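Long-range contacts in HTH-type transcriptional regulator PrpR (Mycobacterium tuberculosis, PDB 6D2S), which regulates transcription of enzymes that break down short-chain fatty acids through the glyoxylate and methylcitrate cycles, as needed for using propionate derived from cholesterol: residues A244-A249 and N260-L265; V186-A191 and W215-A220; G162-C167 and G253-H258; L148-D153 and A272-Y277. One frame throughout, in Å; residues are numbered along the deposited sequence.

Contact 1. Residues A244-A249 and N260-L265; sequences AKTTAA and NFAVGL. With CA (calcium ion), chain C.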
loop_
_atom_site.group_PDB
_atom_site.type_symbol
_atom_site.label_atom_id
_atom_site.label_comp_id
_atom_site.label_asym_id
_atom_site.label_seq_id
_atom_site.Cartn_x
_atom_site.Cartn_y
_atom_site.Cartn_z
ATOM N N ALA A 244 3.034 10.947 -10.644
ATOM C CA ALA A 244 1.816 11.108 -9.860
ATOM C C ALA A 244 0.592 10.862 -10.730
ATOM O O ALA A 244 0.617 11.046 -11.949
ATOM C CB ALA A 244 1.717 12.512 -9.236
ATOM N N LYS A 245 -0.493 10.445 -10.083
ATOM C CA LYS A 245 -1.763 10.321 -10.777
ATOM C C LYS A 245 -2.884 10.436 -9.758
ATOM O O LYS A 245 -2.705 10.086 -8.586
ATOM C CB LYS A 245 -1.857 8.983 -11.522
ATOM C CG LYS A 245 -2.993 8.903 -12.518
ATOM C CD LYS A 245 -2.889 7.655 -13.376
ATOM C CE LYS A 245 -3.581 6.485 -12.711
ATOM N NZ LYS A 245 -3.713 5.325 -13.643
ATOM N N THR A 246 -4.040 10.921 -10.213
ATOM C CA THR A 246 -5.230 10.832 -9.383
ATOM C C THR A 246 -5.683 9.381 -9.309
ATOM O O THR A 246 -5.394 8.569 -10.193
ATOM C CB THR A 246 -6.375 11.698 -9.927
ATOM O OG1 THR A 246 -6.702 11.295 -11.260
ATOM C CG2 THR A 246 -6.002 13.170 -9.914
ATOM N N THR A 247 -6.385 9.057 -8.234
ATOM C CA THR A 247 -6.977 7.743 -8.050
ATOM C C THR A 247 -8.459 7.837 -8.380
ATOM O O THR A 247 -9.143 8.755 -7.917
ATOM C CB THR A 247 -6.784 7.254 -6.616
ATOM O OG1 THR A 247 -7.628 8.016 -5.741
ATOM C CG2 THR A 247 -5.341 7.442 -6.194
ATOM N N ALA A 248 -8.944 6.906 -9.191
ATOM C CA ALA A 248 -10.367 6.867 -9.491
ATOM C C ALA A 248 -11.142 6.436 -8.251
ATOM O O ALA A 248 -10.743 5.500 -7.550
ATOM C CB ALA A 248 -10.640 5.915 -10.654
ATOM N N ALA A 249 -12.239 7.138 -7.971
ATOM C CA ALA A 249 -13.126 6.806 -6.856
ATOM C C ALA A 249 -14.027 5.665 -7.308
ATOM O O ALA A 249 -15.086 5.873 -7.901
ATOM C CB ALA A 249 -13.934 8.024 -6.420
ATOM N N ASN A 260 -11.667 12.319 -3.878
ATOM C CA ASN A 260 -10.619 12.109 -4.866
ATOM C C ASN A 260 -9.249 12.421 -4.281
ATOM O O ASN A 260 -9.064 13.423 -3.585
ATOM C CB ASN A 260 -10.866 12.966 -6.109
ATOM C CG ASN A 260 -11.970 12.405 -6.990
ATOM O OD1 ASN A 260 -13.051 12.983 -7.089
ATOM N ND2 ASN A 260 -11.698 11.276 -7.638
ATOM N N PHE A 261 -8.292 11.547 -4.564
ATOM C CA PHE A 261 -6.925 11.699 -4.099
ATOM C C PHE A 261 -5.976 11.743 -5.286
ATOM O O PHE A 261 -6.281 11.257 -6.380
ATOM C CB PHE A 261 -6.516 10.547 -3.163
ATOM C CG PHE A 261 -7.366 10.434 -1.924
ATOM C CD1 PHE A 261 -7.027 11.119 -0.767
ATOM C CD2 PHE A 261 -8.504 9.642 -1.917
ATOM C CE1 PHE A 261 -7.808 11.016 0.376
ATOM C CE2 PHE A 261 -9.288 9.533 -0.778
ATOM C CZ PHE A 261 -8.939 10.221 0.368
ATOM N N ALA A 262 -4.814 12.335 -5.051
ATOM C CA ALA A 262 -3.666 12.193 -5.928
ATOM C C ALA A 262 -2.570 11.503 -5.138
ATOM O O ALA A 262 -2.384 11.778 -3.948
ATOM C CB ALA A 262 -3.175 13.541 -6.452
ATOM N N VAL A 263 -1.842 10.616 -5.803
ATOM C CA VAL A 263 -0.778 9.849 -5.173
ATOM C C VAL A 263 0.450 9.909 -6.066
ATOM O O VAL A 263 0.336 9.899 -7.295
ATOM C CB VAL A 263 -1.221 8.395 -4.916
ATOM C CG1 VAL A 263 -0.023 7.504 -4.644
ATOM C CG2 VAL A 263 -2.204 8.360 -3.755
ATOM N N GLY A 264 1.621 9.998 -5.450
ATOM C CA GLY A 264 2.844 10.117 -6.217
ATOM C C GLY A 264 4.007 9.442 -5.532
ATOM O O GLY A 264 3.990 9.183 -4.323
ATOM N N LEU A 265 5.022 9.154 -6.339
ATOM C CA LEU A 265 6.300 8.636 -5.888
ATOM C C LEU A 265 7.402 9.543 -6.404
ATOM O O LEU A 265 7.373 9.964 -7.564
ATOM C CB LEU A 265 6.549 7.215 -6.404
ATOM C CG LEU A 265 5.632 6.126 -5.866
ATOM C CD1 LEU A 265 5.914 4.831 -6.616
ATOM C CD2 LEU A 265 5.869 5.960 -4.366
HETATM CA CA CA C . -9.600 3.598 -6.911
HETATM O O HOH W 1 -7.224 3.260 -7.335
HETATM O O HOH W 2 -8.606 4.757 -5.173
HETATM O O HOH W 3 -11.775 3.339 -5.509
#
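Thr-247 meets Phe-261 and Val-263 where two antiparallel strands, 239-247 and 261-268, run side by side, and its side chain can be followed atom by atom. CB stands 4.0 Å from Phe-261 O. OG1 lies between the backbone N and the carbonyl carbon (chi1 71°), a torsion that brings the hydroxyl to 3.6 Å from Phe-261 O and 3.8 Å from Phe-261 CB, at the edge of the phenyl ring and near its plane. The methyl takes the place beside the backbone N, from which CG2 reaches Val-263 CG2 at 4.1 Å in the conformer described. Thr-247 CG2 also packs against Glu-164 of helix 163-170, which covers this face of the sheet.

From 244 to 246 the backbone pairs with 262-264. Lys-245 and Val-263 form a hydrogen-bonded pair, with both Lys-245 N to Val-263 O and Val-263 N to Lys-245 O at 3.0 Å. On the other face, Ala-244 lies beside Gly-264 and Thr-246 beside Ala-262 in non-hydrogen-bonded pairs. The CA of Thr-246 adds a CA-H...O contact to Phe-261 O at 3.2 Å. Lys-245 sends its NZ off to a salt bridge with Asp-153, and Thr-246 OG1 bonds to the backbone N of Glu-225.

At the neighbouring residue, Ala-248 O binds a calcium ion at 2.3 Å, together with three waters, Asp-250 and Leu-252. The whole is a pair of neighbouring strands in a five-stranded antiparallel sheet, joined by a calcium-binding loop, in the C-terminal region assigned to the GAF clan.

Contact 2. Residues V186-A191 and W215-A220; sequences VRTDKA and WVVHDA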
loop_
_atom_site.group_PDB
_atom_site.type_symbol
_atom_site.label_atom_id
_atom_site.label_comp_id
_atom_site.label_asym_id
_atom_site.label_seq_id
_atom_site.Cartn_x
_atom_site.Cartn_y
_atom_site.Cartn_z
ATOM N N VAL A 186 3.823 10.139 -1.512
ATOM C CA VAL A 186 3.017 11.306 -1.171
ATOM C C VAL A 186 1.585 11.067 -1.622
ATOM O O VAL A 186 1.342 10.704 -2.779
ATOM C CB VAL A 186 3.564 12.600 -1.808
ATOM C CG1 VAL A 186 2.604 13.767 -1.538
ATOM C CG2 VAL A 186 4.943 12.917 -1.267
ATOM N N ARG A 187 0.645 11.271 -0.712
ATOM C CA ARG A 187 -0.774 11.246 -1.021
ATOM C C ARG A 187 -1.399 12.550 -0.550
ATOM O O ARG A 187 -1.081 13.041 0.536
ATOM C CB ARG A 187 -1.470 10.060 -0.354
ATOM C CG ARG A 187 -2.956 10.007 -0.633
ATOM C CD ARG A 187 -3.611 8.832 0.056
ATOM N NE ARG A 187 -3.319 8.793 1.485
ATOM C CZ ARG A 187 -3.835 9.634 2.375
ATOM N NH1 ARG A 187 -4.660 10.594 1.979
ATOM N NH2 ARG A 187 -3.523 9.521 3.657
ATOM N N THR A 188 -2.285 13.111 -1.370
ATOM C CA THR A 188 -2.945 14.361 -1.029
ATOM C C THR A 188 -4.371 14.330 -1.551
ATOM O O THR A 188 -4.665 13.669 -2.549
ATOM C CB THR A 188 -2.203 15.570 -1.618
ATOM O OG1 THR A 188 -2.880 16.777 -1.253
ATOM C CG2 THR A 188 -2.152 15.479 -3.133
ATOM N N ASP A 189 -5.254 15.057 -0.873
ATOM C CA ASP A 189 -6.586 15.305 -1.393
ATOM C C ASP A 189 -6.610 16.680 -2.055
ATOM O O ASP A 189 -5.606 17.398 -2.094
ATOM C CB ASP A 189 -7.639 15.171 -0.287
ATOM C CG ASP A 189 -7.475 16.199 0.824
ATOM O OD1 ASP A 189 -6.770 17.210 0.623
ATOM O OD2 ASP A 189 -8.059 15.987 1.909
ATOM N N LYS A 190 -7.774 17.051 -2.594
ATOM C CA LYS A 190 -7.873 18.322 -3.299
ATOM C C LYS A 190 -7.606 19.511 -2.386
ATOM O O LYS A 190 -7.191 20.569 -2.874
ATOM C CB LYS A 190 -9.249 18.454 -3.960
ATOM C CG LYS A 190 -9.427 17.543 -5.168
ATOM C CD LYS A 190 -10.752 17.763 -5.884
ATOM C CE LYS A 190 -11.927 17.251 -5.062
ATOM N NZ LYS A 190 -13.109 16.924 -5.913
ATOM N N ALA A 191 -7.805 19.359 -1.078
ATOM C CA ALA A 191 -7.649 20.449 -0.123
ATOM C C ALA A 191 -6.249 20.529 0.480
ATOM O O ALA A 191 -6.054 21.261 1.456
ATOM C CB ALA A 191 -8.685 20.319 0.997
ATOM N N TRP A 215 3.374 20.508 -5.587
ATOM C CA TRP A 215 2.831 20.408 -6.933
ATOM C C TRP A 215 3.278 19.131 -7.633
ATOM O O TRP A 215 2.660 18.729 -8.624
ATOM C CB TRP A 215 3.231 21.641 -7.754
ATOM C CG TRP A 215 4.680 22.013 -7.623
ATOM C CD1 TRP A 215 5.737 21.435 -8.265
ATOM C CD2 TRP A 215 5.229 23.059 -6.808
ATOM N NE1 TRP A 215 6.911 22.053 -7.895
ATOM C CE2 TRP A 215 6.624 23.052 -7.003
ATOM C CE3 TRP A 215 4.675 24.000 -5.932
ATOM C CZ2 TRP A 215 7.474 23.946 -6.351
ATOM C CZ3 TRP A 215 5.520 24.891 -5.286
ATOM C CH2 TRP A 215 6.903 24.856 -5.499
ATOM N N VAL A 216 4.329 18.474 -7.135
ATOM C CA VAL A 216 4.776 17.240 -7.762
ATOM C C VAL A 216 3.676 16.185 -7.762
ATOM O O VAL A 216 3.698 15.271 -8.595
ATOM C CB VAL A 216 6.051 16.719 -7.069
ATOM C CG1 VAL A 216 7.181 17.739 -7.213
ATOM C CG2 VAL A 216 5.775 16.428 -5.599
ATOM N N VAL A 217 2.701 16.289 -6.854
ATOM C CA VAL A 217 1.568 15.376 -6.813
ATOM C C VAL A 217 0.250 16.099 -7.058
ATOM O O VAL A 217 -0.607 15.599 -7.792
ATOM C CB VAL A 217 1.521 14.600 -5.479
ATOM C CG1 VAL A 217 0.244 13.787 -5.381
ATOM C CG2 VAL A 217 2.741 13.700 -5.359
ATOM N N HIS A 218 0.074 17.284 -6.470
ATOM C CA HIS A 218 -1.165 18.021 -6.679
ATOM C C HIS A 218 -1.391 18.335 -8.154
ATOM O O HIS A 218 -2.544 18.418 -8.596
ATOM C CB HIS A 218 -1.165 19.305 -5.851
ATOM C CG HIS A 218 -2.522 19.918 -5.698
ATOM N ND1 HIS A 218 -3.030 20.833 -6.593
ATOM C CD2 HIS A 218 -3.481 19.734 -4.759
ATOM C CE1 HIS A 218 -4.243 21.193 -6.210
ATOM N NE2 HIS A 218 -4.539 20.542 -5.100
ATOM N N ASP A 219 -0.316 18.504 -8.932
ATOM C CA ASP A 219 -0.474 18.746 -10.365
ATOM C C ASP A 219 -1.314 17.670 -11.042
ATOM O O ASP A 219 -1.882 17.918 -12.110
ATOM C CB ASP A 219 0.895 18.819 -11.054
ATOM C CG ASP A 219 1.591 20.169 -10.878
ATOM O OD1 ASP A 219 0.972 21.124 -10.366
ATOM O OD2 ASP A 219 2.774 20.263 -11.261
ATOM N N ALA A 220 -1.397 16.470 -10.458
ATOM C CA ALA A 220 -2.194 15.408 -11.068
ATOM C C ALA A 220 -3.652 15.815 -11.237
ATOM O O ALA A 220 -4.307 15.392 -12.199
ATOM C CB ALA A 220 -2.098 14.127 -10.234
#
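A short helix packed on one face of an antiparallel sheet is the element to which this contact belongs: helix 215-218 lies over the end of strand 183-189, in the C-terminal part of the chain assigned to the GAF clan. Val-217 carries the apolar half and, in the conformer described, divides its two methyls between two strand residues that point to the same face. CG2 of Val-217 sits 3.8 Å from Val-186 CB and equally near Val-186 CG1. Its CG1, anti to the backbone N (chi1 173°), turns instead to Thr-188, where the methyl CG2 is 3.7 Å away; these two side chains run past each other in opposite senses.

Thr-188 thus presents its methyl to the helix while its hydroxyl serves the strand: OG1 donates to Asp-189 O at 2.9 Å, meeting a lone pair in the carbonyl plane. His-218 brings the edge of its imidazole to the backbone at Asp-189 and Lys-190, NE2 giving a weak hydrogen bond to Lys-190 O at 3.5 Å, with that oxygen in the ring plane.

Asp-189 itself bonds to Asn-193 in the turn toward strand 194-198. Phe-221 meets the His-218 ring edge-to-face and also touches Thr-188. Strand 261-268 flanks strand 183-189, its Ala-262 touching both Thr-188 and Val-217, while Trp-242 of strand 239-247 packs against Val-186 and Val-216.

Contact 3. Residues G162-C167 and G253-H258; sequences GFETVC and GYLGPH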
loop_
_atom_site.group_PDB
_atom_site.type_symbol
_atom_site.label_atom_id
_atom_site.label_comp_id
_atom_site.label_asym_id
_atom_site.label_seq_id
_atom_site.Cartn_x
_atom_site.Cartn_y
_atom_site.Cartn_z
ATOM N N GLY A 162 -5.010 -1.621 -7.440
ATOM C CA GLY A 162 -5.108 -0.230 -7.835
ATOM C C GLY A 162 -3.789 0.530 -7.760
ATOM O O GLY A 162 -2.800 0.081 -7.186
ATOM N N PHE A 163 -3.811 1.719 -8.364
ATOM C CA PHE A 163 -2.616 2.548 -8.507
ATOM C C PHE A 163 -1.968 2.860 -7.156
ATOM O O PHE A 163 -0.751 2.712 -6.996
ATOM C CB PHE A 163 -3.001 3.831 -9.242
ATOM C CG PHE A 163 -1.830 4.646 -9.716
ATOM C CD1 PHE A 163 -1.279 5.620 -8.905
ATOM C CD2 PHE A 163 -1.297 4.446 -10.982
ATOM C CE1 PHE A 163 -0.211 6.387 -9.346
ATOM C CE2 PHE A 163 -0.230 5.206 -11.427
ATOM C CZ PHE A 163 0.317 6.173 -10.603
ATOM N N GLU A 164 -2.757 3.307 -6.166
ATOM C CA GLU A 164 -2.131 3.655 -4.893
ATOM C C GLU A 164 -1.645 2.417 -4.150
ATOM O O GLU A 164 -0.697 2.511 -3.361
ATOM C CB GLU A 164 -3.081 4.476 -4.010
ATOM C CG GLU A 164 -4.279 3.719 -3.461
ATOM C CD GLU A 164 -5.496 3.794 -4.370
ATOM O OE1 GLU A 164 -5.327 3.844 -5.617
ATOM O OE2 GLU A 164 -6.625 3.816 -3.825
ATOM N N THR A 165 -2.269 1.257 -4.389
ATOM C CA THR A 165 -1.793 0.025 -3.763
ATOM C C THR A 165 -0.407 -0.343 -4.278
ATOM O O THR A 165 0.470 -0.723 -3.495
ATOM C CB THR A 165 -2.795 -1.107 -4.014
ATOM O OG1 THR A 165 -4.087 -0.701 -3.542
ATOM C CG2 THR A 165 -2.379 -2.395 -3.290
ATOM N N VAL A 166 -0.187 -0.212 -5.592
ATOM C CA VAL A 166 1.150 -0.417 -6.156
ATOM C C VAL A 166 2.134 0.594 -5.579
ATOM O O VAL A 166 3.242 0.237 -5.169
ATOM C CB VAL A 166 1.118 -0.322 -7.693
ATOM C CG1 VAL A 166 2.545 -0.434 -8.257
ATOM C CG2 VAL A 166 0.203 -1.410 -8.302
ATOM N N CYS A 167 1.761 1.879 -5.586
ATOM C CA CYS A 167 2.684 2.918 -5.113
ATOM C C CYS A 167 3.085 2.671 -3.669
ATOM O O CYS A 167 4.261 2.786 -3.303
ATOM C CB CYS A 167 2.060 4.304 -5.233
ATOM S SG CYS A 167 1.921 4.921 -6.885
ATOM N N GLY A 253 -8.025 -0.076 -5.335
ATOM C CA GLY A 253 -7.172 0.753 -4.507
ATOM C C GLY A 253 -7.690 0.870 -3.086
ATOM O O GLY A 253 -8.900 0.802 -2.854
ATOM N N TYR A 254 -6.786 1.049 -2.120
ATOM C CA TYR A 254 -7.209 1.065 -0.725
ATOM C C TYR A 254 -7.795 2.402 -0.295
ATOM O O TYR A 254 -8.423 2.460 0.764
ATOM C CB TYR A 254 -6.042 0.696 0.206
ATOM C CG TYR A 254 -4.869 1.663 0.175
ATOM C CD1 TYR A 254 -4.894 2.846 0.915
ATOM C CD2 TYR A 254 -3.733 1.385 -0.577
ATOM C CE1 TYR A 254 -3.819 3.727 0.885
ATOM C CE2 TYR A 254 -2.655 2.262 -0.605
ATOM C CZ TYR A 254 -2.704 3.427 0.124
ATOM O OH TYR A 254 -1.629 4.295 0.094
ATOM N N LEU A 255 -7.614 3.470 -1.070
ATOM C CA LEU A 255 -8.154 4.761 -0.663
ATOM C C LEU A 255 -9.667 4.787 -0.855
ATOM O O LEU A 255 -10.183 4.361 -1.893
ATOM C CB LEU A 255 -7.482 5.893 -1.440
ATOM C CG LEU A 255 -6.028 6.147 -1.015
ATOM C CD1 LEU A 255 -5.295 7.077 -1.981
ATOM C CD2 LEU A 255 -5.967 6.705 0.410
ATOM N N GLY A 256 -10.379 5.271 0.159
ATOM C CA GLY A 256 -11.821 5.290 0.136
ATOM C C GLY A 256 -12.361 6.042 -1.064
ATOM O O GLY A 256 -11.788 7.041 -1.510
ATOM N N PRO A 257 -13.476 5.565 -1.619
ATOM C CA PRO A 257 -14.117 6.263 -2.736
ATOM C C PRO A 257 -14.894 7.507 -2.330
ATOM O O PRO A 257 -15.573 8.091 -3.179
ATOM C CB PRO A 257 -15.063 5.190 -3.293
ATOM C CG PRO A 257 -15.453 4.407 -2.091
ATOM C CD PRO A 257 -14.220 4.356 -1.223
ATOM N N HIS A 258 -14.810 7.921 -1.063
ATOM C CA HIS A 258 -15.579 9.065 -0.592
ATOM C C HIS A 258 -15.076 10.386 -1.163
ATOM O O HIS A 258 -15.825 11.367 -1.159
ATOM C CB HIS A 258 -15.563 9.115 0.937
ATOM C CG HIS A 258 -14.190 9.237 1.525
ATOM N ND1 HIS A 258 -13.232 8.255 1.392
ATOM C CD2 HIS A 258 -13.616 10.226 2.251
ATOM C CE1 HIS A 258 -12.127 8.634 2.010
ATOM N NE2 HIS A 258 -12.334 9.825 2.540
#
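The Tyr-254 ring takes the aliphatic part of Glu-164 on one face: CG lies over it, offset toward the rim, in a CH-pi contact 3.8 Å from the centroid and 21° off the normal. At the rim, Tyr-254 CE2 is 3.4 Å from the backbone O of Glu-164. The carboxylate plane is turned 65° from the ring.

Glu-164 is strongly folded to do this. Its CG stands between the backbone N and the carbonyl carbon (chi1 69°), and a further bend at chi2 brings the carboxylate to the loop backbone. There OE2 accepts the N-H of Leu-255 at 2.9 Å, using the anti lone pair. The same oxygen lies 3.2 Å from Gly-253 CA. Leu-255 closes over the bent chain, its CD1 at 3.8 Å from Glu-164 CG. On the next helix residue, Thr-165 OG1 comes to 3.6 Å from Tyr-254 CD2.

Gly-162, the N-cap residue of helix 163-170, meets Gly-253 backbone to backbone. A buried helix-start glutamate thus holds a glycine-containing loop, joining the IrrE-like and GAF-clan regions; its side chain comes to about 4 Å from the calcium ion bound by Ala-248, Asp-250 and Leu-252.

Contact 4. Residues L148-D153 and A272-Y277; sequences LRYDID and AHKLVY
Two hydrogen bonds tie Arg-149 and Ile-152 to the loop at 272-277. Val-276 N donates to Arg-149 O at 2.8 Å, in the carbonyl plane and on a lone pair. Three residues on, Ile-152 N, at the edge of the Tyr-277 ring and near its plane, donates to Tyr-277 OH at 2.9 Å; the N-H...O angle is 156°. The backbone presents these groups by a type I' turn from Leu-148 to Asp-151, in which Arg-149, with positive phi, is the C-prime residue of the Schellman motif ending helix 138-147. Asp-151 then N-caps the next helix, OD2 bonding to Leu-154 N.

Around the bonds the packing is mixed. Tyr-277 CE2 approaches Tyr-150 O at 3.4 Å, and Ile-152 crosses the Tyr-277 side chain at about a right angle, with CD1 at 4.2 Å from CE2. Val-276 CG1, between the backbone N and the carbonyl carbon (chi1 63°), reaches Asp-151 CB at 3.8 Å. Leu-275 CD2 meets Tyr-150 CB at 3.6 Å. Glu-146 takes a salt bridge from Lys-274 NZ and a hydrogen bond from Tyr-150 OH, which would offset the lysine's charge near Arg-149.

Between the two segments, then, the bonds use backbone groups and one phenol, while the charges of Lys-274 and Asp-153 are paired with Glu-146 and Lys-245.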
loop_
_atom_site.group_PDB
_atom_site.type_symbol
_atom_site.label_atom_id
_atom_site.label_comp_id
_atom_site.label_asym_id
_atom_site.label_seq_id
_atom_site.Cartn_x
_atom_site.Cartn_y
_atom_site.Cartn_z
ATOM N N LEU A 148 9.306 -4.622 -15.331
ATOM C CA LEU A 148 8.395 -3.651 -15.917
ATOM C C LEU A 148 8.888 -2.224 -15.748
ATOM O O LEU A 148 8.130 -1.281 -16.007
ATOM C CB LEU A 148 7.005 -3.796 -15.298
ATOM C CG LEU A 148 6.246 -5.052 -15.742
ATOM C CD1 LEU A 148 4.940 -5.190 -14.947
ATOM C CD2 LEU A 148 5.972 -5.032 -17.237
ATOM N N ARG A 149 10.134 -2.049 -15.298
ATOM C CA ARG A 149 10.733 -0.728 -15.129
ATOM C C ARG A 149 9.823 0.181 -14.311
ATOM O O ARG A 149 9.622 1.358 -14.629
ATOM C CB ARG A 149 11.077 -0.106 -16.489
ATOM C CG ARG A 149 12.072 -0.925 -17.314
ATOM C CD ARG A 149 13.327 -1.200 -16.499
ATOM N NE ARG A 149 14.443 -1.676 -17.311
ATOM C CZ ARG A 149 15.566 -2.178 -16.806
ATOM N NH1 ARG A 149 15.707 -2.286 -15.488
ATOM N NH2 ARG A 149 16.544 -2.572 -17.608
ATOM N N TYR A 150 9.256 -0.381 -13.246
ATOM C CA TYR A 150 8.493 0.382 -12.258
ATOM C C TYR A 150 7.274 1.065 -12.870
ATOM O O TYR A 150 6.792 2.070 -12.353
ATOM C CB TYR A 150 9.392 1.401 -11.542
ATOM C CG TYR A 150 10.354 0.721 -10.588
ATOM C CD1 TYR A 150 11.530 0.153 -11.051
ATOM C CD2 TYR A 150 10.068 0.625 -9.227
ATOM C CE1 TYR A 150 12.408 -0.485 -10.192
ATOM C CE2 TYR A 150 10.951 -0.005 -8.356
ATOM C CZ TYR A 150 12.113 -0.563 -8.848
ATOM O OH TYR A 150 12.987 -1.189 -7.989
ATOM N N ASP A 151 6.736 0.506 -13.952
ATOM C CA ASP A 151 5.493 1.016 -14.528
ATOM C C ASP A 151 4.334 0.688 -13.589
ATOM O O ASP A 151 3.904 -0.466 -13.508
ATOM C CB ASP A 151 5.256 0.413 -15.913
ATOM C CG ASP A 151 4.114 1.091 -16.648
ATOM O OD1 ASP A 151 4.306 1.456 -17.827
ATOM O OD2 ASP A 151 3.039 1.284 -16.022
ATOM N N ILE A 152 3.819 1.709 -12.892
ATOM C CA ILE A 152 2.815 1.497 -11.850
ATOM C C ILE A 152 1.541 0.908 -12.439
ATOM O O ILE A 152 0.906 0.031 -11.838
ATOM C CB ILE A 152 2.539 2.819 -11.112
ATOM C CG1 ILE A 152 3.826 3.331 -10.441
ATOM C CG2 ILE A 152 1.418 2.622 -10.075
ATOM C CD1 ILE A 152 3.839 4.840 -10.221
ATOM N N ASP A 153 1.137 1.383 -13.614
ATOM C CA ASP A 153 -0.088 0.881 -14.235
ATOM C C ASP A 153 0.046 -0.578 -14.672
ATOM O O ASP A 153 -0.876 -1.383 -14.469
ATOM C CB ASP A 153 -0.453 1.769 -15.421
ATOM C CG ASP A 153 -0.897 3.153 -14.985
ATOM O OD1 ASP A 153 -1.905 3.244 -14.253
ATOM O OD2 ASP A 153 -0.228 4.145 -15.344
ATOM N N ALA A 272 16.600 7.355 -11.297
ATOM C CA ALA A 272 15.484 7.438 -12.235
ATOM C C ALA A 272 15.729 6.691 -13.540
ATOM O O ALA A 272 14.783 6.513 -14.314
ATOM C CB ALA A 272 15.156 8.905 -12.537
ATOM N N HIS A 273 16.956 6.249 -13.825
ATOM C CA HIS A 273 17.142 5.570 -15.098
ATOM C C HIS A 273 16.432 4.219 -15.127
ATOM O O HIS A 273 16.145 3.711 -16.214
ATOM C CB HIS A 273 18.629 5.409 -15.428
ATOM C CG HIS A 273 19.379 4.526 -14.483
ATOM N ND1 HIS A 273 19.718 4.921 -13.207
ATOM C CD2 HIS A 273 19.887 3.280 -14.639
ATOM C CE1 HIS A 273 20.381 3.945 -12.608
ATOM N NE2 HIS A 273 20.497 2.938 -13.456
ATOM N N LYS A 274 16.122 3.640 -13.967
ATOM C CA LYS A 274 15.387 2.383 -13.922
ATOM C C LYS A 274 13.883 2.563 -14.091
ATOM O O LYS A 274 13.161 1.562 -14.146
ATOM C CB LYS A 274 15.670 1.663 -12.599
ATOM C CG LYS A 274 17.150 1.359 -12.379
ATOM C CD LYS A 274 17.537 1.485 -10.908
ATOM C CE LYS A 274 16.753 0.530 -10.032
ATOM N NZ LYS A 274 17.245 -0.879 -10.117
ATOM N N LEU A 275 13.390 3.799 -14.144
ATOM C CA LEU A 275 11.967 4.064 -14.328
ATOM C C LEU A 275 11.640 4.160 -15.810
ATOM O O LEU A 275 12.309 4.886 -16.546
ATOM C CB LEU A 275 11.554 5.378 -13.673
ATOM C CG LEU A 275 11.830 5.585 -12.187
ATOM C CD1 LEU A 275 11.405 7.000 -11.809
ATOM C CD2 LEU A 275 11.075 4.565 -11.374
ATOM N N VAL A 276 10.570 3.484 -16.236
ATOM C CA VAL A 276 10.137 3.690 -17.612
ATOM C C VAL A 276 9.803 5.159 -17.842
ATOM O O VAL A 276 9.936 5.668 -18.962
ATOM C CB VAL A 276 8.954 2.764 -17.954
ATOM C CG1 VAL A 276 7.747 3.087 -17.096
ATOM C CG2 VAL A 276 8.617 2.864 -19.447
ATOM N N TYR A 277 9.421 5.873 -16.779
ATOM C CA TYR A 277 8.970 7.259 -16.881
ATOM C C TYR A 277 10.061 8.239 -17.294
ATOM O O TYR A 277 9.733 9.361 -17.699
ATOM C CB TYR A 277 8.374 7.691 -15.542
ATOM C CG TYR A 277 7.231 6.807 -15.114
ATOM C CD1 TYR A 277 6.044 6.783 -15.842
ATOM C CD2 TYR A 277 7.341 5.984 -13.998
ATOM C CE1 TYR A 277 4.992 5.967 -15.460
ATOM C CE2 TYR A 277 6.299 5.173 -13.607
ATOM C CZ TYR A 277 5.129 5.166 -14.344
ATOM O OH TYR A 277 4.096 4.362 -13.949
#

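Overall arrangement
Contacts 1 and 2 involve the five-stranded antiparallel sheet of the C-terminal region, and contacts 3 and 4 lie beside it. Contacts 1 and 2 are closest, their centres 7 Å apart, and strands 183-189 and 261-268 are neighbours. Contact 3, centred 8 Å from contact 1, brings helix 163-170 and the calcium loop together; contact 4, its centre 17 Å from that of contact 1, is joined to it by the Lys-245 to Asp-153 salt bridge. Along the chain, contact 4 encloses the rest; contact 2 nests within contact 3, while contacts 1 and 3 interlock. Contacts 3 and 4 thus join the IrrE-like region to the GAF-clan region in this part of the longer regulator.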